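Local atomic coordinates of 47 KDA membrane antigen (PDB entry 1O75), a protein that binds penicillin and shows zinc-stimulated carboxypeptidase activity on synthetic depsipeptides, as a possible D,D-carboxypeptidase that may limit peptidoglycan cross-linking in a spirochaete. Residues 74-79 with 95-100; 105-110 with 129-134. The protein carries 2 engineered substitutions. All blocks are in the same frame, centred on the assembly; numbering follows the deposited sequence.

Contact 1 of 2, residues 74-79 with 95-100; sequences LGEKVL and YETDPS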
loop_
_atom_site.group_PDB
_atom_site.type_symbol
_atom_site.label_atom_id
_atom_site.label_comp_id
_atom_site.label_asym_id
_atom_site.label_seq_id
_atom_site.Cartn_x
_atom_site.Cartn_y
_atom_site.Cartn_z
ATOM N N LEU B 74 21.179 15.091 9.543
ATOM C CA LEU B 74 21.873 15.120 10.818
ATOM C C LEU B 74 21.678 13.741 11.434
ATOM O O LEU B 74 20.568 13.200 11.401
ATOM C CB LEU B 74 21.234 16.154 11.744
ATOM C CG LEU B 74 21.834 16.246 13.149
ATOM C CD1 LEU B 74 23.175 16.967 13.049
ATOM C CD2 LEU B 74 20.890 17.016 14.084
ATOM N N GLY B 75 22.743 13.182 12.001
ATOM C CA GLY B 75 22.637 11.873 12.626
ATOM C C GLY B 75 23.397 11.759 13.936
ATOM O O GLY B 75 24.290 12.574 14.212
ATOM N N GLU B 76 23.040 10.760 14.744
ATOM C CA GLU B 76 23.696 10.531 16.030
ATOM C C GLU B 76 24.594 9.309 15.931
ATOM O O GLU B 76 24.232 8.302 15.303
ATOM C CB GLU B 76 22.675 10.290 17.135
ATOM C CG GLU B 76 21.637 11.357 17.255
ATOM C CD GLU B 76 20.644 11.080 18.355
ATOM O OE1 GLU B 76 20.363 9.894 18.635
ATOM O OE2 GLU B 76 20.127 12.052 18.931
ATOM N N LYS B 77 25.759 9.390 16.562
ATOM C CA LYS B 77 26.703 8.280 16.522
ATOM C C LYS B 77 26.081 6.972 16.970
ATOM O O LYS B 77 25.423 6.893 18.012
ATOM C CB LYS B 77 27.933 8.566 17.395
ATOM C CG LYS B 77 28.996 7.469 17.266
ATOM C CD LYS B 77 30.043 7.610 18.358
ATOM C CE LYS B 77 31.027 6.455 18.355
ATOM N NZ LYS B 77 31.907 6.538 19.573
ATOM N N VAL B 78 26.281 5.943 16.154
ATOM C CA VAL B 78 25.762 4.608 16.469
ATOM C C VAL B 78 26.721 3.877 17.425
ATOM O O VAL B 78 27.918 3.809 17.156
ATOM C CB VAL B 78 25.634 3.761 15.187
ATOM C CG1 VAL B 78 25.367 2.315 15.548
ATOM C CG2 VAL B 78 24.495 4.318 14.307
ATOM N N LEU B 79 26.170 3.343 18.513
ATOM C CA LEU B 79 26.907 2.593 19.526
ATOM C C LEU B 79 26.675 1.098 19.320
ATOM O O LEU B 79 27.531 0.268 19.643
ATOM C CB LEU B 79 26.449 2.995 20.930
ATOM C CG LEU B 79 26.774 4.443 21.301
ATOM C CD1 LEU B 79 26.185 4.753 22.653
ATOM C CD2 LEU B 79 28.296 4.648 21.311
ATOM N N TYR B 95 18.758 0.465 16.446
ATOM C CA TYR B 95 19.971 1.083 16.950
ATOM C C TYR B 95 20.006 1.581 18.374
ATOM O O TYR B 95 18.984 1.759 19.031
ATOM C CB TYR B 95 20.287 2.322 16.112
ATOM C CG TYR B 95 20.392 2.154 14.624
ATOM C CD1 TYR B 95 21.631 2.002 14.023
ATOM C CD2 TYR B 95 19.261 2.237 13.795
ATOM C CE1 TYR B 95 21.766 1.947 12.643
ATOM C CE2 TYR B 95 19.387 2.177 12.395
ATOM C CZ TYR B 95 20.643 2.034 11.833
ATOM O OH TYR B 95 20.829 1.958 10.469
ATOM N N GLU B 96 21.240 1.857 18.796
ATOM C CA GLU B 96 21.543 2.460 20.085
ATOM C C GLU B 96 22.503 3.564 19.645
ATOM O O GLU B 96 23.418 3.325 18.836
ATOM C CB GLU B 96 22.232 1.466 21.012
ATOM C CG GLU B 96 22.267 1.927 22.452
ATOM C CD GLU B 96 22.956 0.929 23.370
ATOM O OE1 GLU B 96 22.625 -0.279 23.286
ATOM O OE2 GLU B 96 23.819 1.359 24.175
ATOM N N THR B 97 22.284 4.787 20.114
ATOM C CA THR B 97 23.153 5.877 19.689
ATOM C C THR B 97 23.624 6.728 20.853
ATOM O O THR B 97 23.138 6.603 21.952
ATOM C CB THR B 97 22.424 6.833 18.741
ATOM O OG1 THR B 97 21.469 7.590 19.502
ATOM C CG2 THR B 97 21.693 6.051 17.645
ATOM N N ASP B 98 24.563 7.614 20.567
ATOM C CA ASP B 98 25.078 8.539 21.576
ATOM C C ASP B 98 24.583 9.901 21.092
ATOM O O ASP B 98 25.121 10.450 20.133
ATOM C CB ASP B 98 26.609 8.509 21.570
ATOM C CG ASP B 98 27.223 9.430 22.625
ATOM O OD1 ASP B 98 26.488 10.284 23.176
ATOM O OD2 ASP B 98 28.444 9.294 22.884
ATOM N N PRO B 99 23.547 10.456 21.734
ATOM C CA PRO B 99 23.036 11.760 21.294
ATOM C C PRO B 99 24.034 12.925 21.319
ATOM O O PRO B 99 23.845 13.914 20.607
ATOM C CB PRO B 99 21.861 12.010 22.235
ATOM C CG PRO B 99 21.427 10.630 22.631
ATOM C CD PRO B 99 22.736 9.921 22.841
ATOM N N SER B 100 25.099 12.811 22.112
ATOM C CA SER B 100 26.070 13.901 22.215
ATOM C C SER B 100 27.067 13.963 21.066
ATOM O O SER B 100 27.807 14.941 20.924
ATOM C CB SER B 100 26.835 13.807 23.545
ATOM O OG SER B 100 27.684 12.669 23.576
HETATM O O HOH W 1 30.461 7.609 21.773
#
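T97 OG1 donates a 2.7 Å hydrogen bond to E76 OE1, a polar link between side chains beside the backbone pairing of two strands. The donor meets OE1 on the anti side of the carboxylate, 32° out of its plane. With chi1 at 72°, the hydroxyl sits between the backbone N and the carbonyl carbon of T97, which turns it onto the glutamate, whose chain runs extended beyond CG. The two side chains cross at about a right angle. The other carboxylate oxygen, E76 OE2, lies 3.7 Å from P99 CB and accepts a hydrogen bond from S387 OG of the second subunit, so in the crystal dimer this carboxylate links T97 to the second subunit. The backbones pair where D98 N reaches K77 O at 2.8 Å and where L79 N gives E96 O a bond of 2.8 Å. V78 and T97 between them form an antiparallel non-hydrogen-bonded pair. V78 CG2 packs against Y95 CD1 at 3.7 Å, while the phenol OH bonds to S136. L79 lays CD1 over the backbone of T97, 3.6 Å from T97 O. On the face of K77 and D98, one water accepts from K77 NZ and donates to D98 OD2. D98 OD1 also takes both S100 N and S100 OG from the same face of its carboxylate, a double grip that holds the following turn. The short strand axes cross at 102°, a steep angle within the beta hairpin of strands 69-85 and 91-98, whose returning strand leads into an Asx turn at D98-S100.

Contact 2 of 2, residues 105-110 with 129-134; sequences VRASAS and VALADR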
loop_
_atom_site.group_PDB
_atom_site.type_symbol
_atom_site.label_atom_id
_atom_site.label_comp_id
_atom_site.label_asym_id
_atom_site.label_seq_id
_atom_site.Cartn_x
_atom_site.Cartn_y
_atom_site.Cartn_z
ATOM N N VAL B 105 25.788 16.111 7.228
ATOM C CA VAL B 105 26.374 15.993 5.914
ATOM C C VAL B 105 25.323 16.280 4.877
ATOM O O VAL B 105 24.136 16.280 5.180
ATOM C CB VAL B 105 26.895 14.546 5.663
ATOM C CG1 VAL B 105 27.991 14.193 6.681
ATOM C CG2 VAL B 105 25.736 13.545 5.784
ATOM N N ARG B 106 25.771 16.537 3.659
ATOM C CA ARG B 106 24.862 16.744 2.554
ATOM C C ARG B 106 24.582 15.334 2.007
ATOM O O ARG B 106 25.485 14.496 1.974
ATOM C CB ARG B 106 25.526 17.601 1.470
ATOM C CG ARG B 106 25.827 19.025 1.923
ATOM C CD ARG B 106 26.268 19.906 0.755
ATOM N NE ARG B 106 27.648 19.645 0.361
ATOM C CZ ARG B 106 28.710 19.958 1.100
ATOM N NH1 ARG B 106 28.557 20.554 2.279
ATOM N NH2 ARG B 106 29.929 19.667 0.663
ATOM N N ALA B 107 23.339 15.073 1.602
ATOM C CA ALA B 107 22.969 13.780 1.025
ATOM C C ALA B 107 22.568 14.107 -0.398
ATOM O O ALA B 107 21.622 14.885 -0.634
ATOM C CB ALA B 107 21.794 13.152 1.800
ATOM N N SER B 108 23.275 13.539 -1.361
ATOM C CA SER B 108 22.990 13.859 -2.753
ATOM C C SER B 108 23.408 12.711 -3.647
ATOM O O SER B 108 24.460 12.101 -3.430
ATOM C CB SER B 108 23.751 15.145 -3.133
ATOM O OG SER B 108 23.458 15.582 -4.452
ATOM N N ALA B 109 22.587 12.393 -4.638
ATOM C CA ALA B 109 22.934 11.324 -5.541
ATOM C C ALA B 109 22.412 11.693 -6.907
ATOM O O ALA B 109 21.472 12.479 -7.015
ATOM C CB ALA B 109 22.322 10.000 -5.074
ATOM N N SER B 110 23.043 11.147 -7.945
ATOM C CA SER B 110 22.635 11.390 -9.313
ATOM C C SER B 110 21.972 10.119 -9.829
ATOM O O SER B 110 22.630 9.088 -10.028
ATOM C CB SER B 110 23.840 11.753 -10.178
ATOM O OG SER B 110 24.470 12.919 -9.658
ATOM N N VAL B 129 27.229 12.498 0.841
ATOM C CA VAL B 129 27.057 11.054 0.922
ATOM C C VAL B 129 25.866 10.689 0.057
ATOM O O VAL B 129 25.022 11.551 -0.253
ATOM C CB VAL B 129 26.786 10.575 2.350
ATOM C CG1 VAL B 129 27.921 11.015 3.263
ATOM C CG2 VAL B 129 25.445 11.102 2.852
ATOM N N ALA B 130 25.814 9.429 -0.360
ATOM C CA ALA B 130 24.710 8.930 -1.163
ATOM C C ALA B 130 24.000 7.920 -0.277
ATOM O O ALA B 130 24.535 6.840 0.008
ATOM C CB ALA B 130 25.218 8.269 -2.431
ATOM N N LEU B 131 22.803 8.278 0.188
ATOM C CA LEU B 131 22.040 7.399 1.058
ATOM C C LEU B 131 21.566 6.182 0.269
ATOM O O LEU B 131 21.375 6.253 -0.953
ATOM C CB LEU B 131 20.827 8.147 1.635
ATOM C CG LEU B 131 21.178 9.419 2.432
ATOM C CD1 LEU B 131 19.898 10.091 2.975
ATOM C CD2 LEU B 131 22.095 9.043 3.604
ATOM N N ALA B 132 21.387 5.064 0.968
ATOM C CA ALA B 132 20.898 3.837 0.339
ATOM C C ALA B 132 19.390 3.840 0.481
ATOM O O ALA B 132 18.853 4.502 1.361
ATOM C CB ALA B 132 21.469 2.597 1.053
ATOM N N ASP B 133 18.715 3.077 -0.362
ATOM C CA ASP B 133 17.264 2.996 -0.328
ATOM C C ASP B 133 16.833 2.610 1.078
ATOM O O ASP B 133 17.401 1.693 1.662
ATOM C CB ASP B 133 16.789 1.943 -1.340
ATOM C CG ASP B 133 15.326 2.101 -1.715
ATOM O OD1 ASP B 133 14.530 2.603 -0.896
ATOM O OD2 ASP B 133 14.969 1.696 -2.832
ATOM N N ARG B 134 15.812 3.287 1.609
ATOM C CA ARG B 134 15.297 3.039 2.958
ATOM C C ARG B 134 16.371 3.235 4.042
ATOM O O ARG B 134 16.292 2.649 5.125
ATOM C CB ARG B 134 14.720 1.619 3.073
ATOM C CG ARG B 134 13.498 1.343 2.171
ATOM C CD ARG B 134 12.883 -0.008 2.499
ATOM N NE ARG B 134 13.884 -1.073 2.398
ATOM C CZ ARG B 134 14.347 -1.578 1.256
ATOM N NH1 ARG B 134 13.896 -1.131 0.084
ATOM N NH2 ARG B 134 15.291 -2.515 1.283
#
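V129 forms a two-bond backbone bridge to R106 and S108. Its N donates to R106 O at 2.9 Å, and its O accepts from S108 N at 2.9 Å. A107 sits between the two bonded residues, and its CA adds a CH...O contact to V129 O at 3.3 Å. Around this bridge the contacts are apolar. V105 CG2 meets V129 CG2 at 3.8 Å, the two branched side chains crossing at about a right angle; chi1 of -57° puts CG2 of V129 between its own backbone N and carbonyl carbon, where it also rests near R106 O. Next along, L131 brings CD1 to 3.8 Å from A107 CB, and the methyls of A109 and A130 approach more loosely. A second shell positions these groups: F138 packs on both V105 and L131, F122 on both A109 and A130, and Q66 OE1 accepts from L131 N. S108 turns its hydroxyl to K156 NZ. On its other side, the strand bonds through A107 to V71 and through V105 to V73. The arrangement is a single beta bridge, by which the loop between strands 120-124 and 137-140 docks on strand 101-114 of the mixed sheet.

How the contacts relate
Following the chain from the N terminus, contact 1 comes first: strand 69-85 runs out, the chain turns, and strand 91-98 returns, closing the hairpin with 15 residues between the segments. Strand 101-114 follows directly. Contact 2 then closes a second loop, spanning 18 residues that include strand 120-124. The two closures neither nest nor cross: contact 1 is complete before contact 2 opens. Their centres lie 18 Å apart and their nearest atoms about 5 Å apart, without touching. Strand 69-85 pairs with both 91-98 and 101-114 in one mixed sheet, so contact 1 ties the hairpin together and contact 2 ties the loop between strands 120-124 and 137-140 to the neighbouring strand.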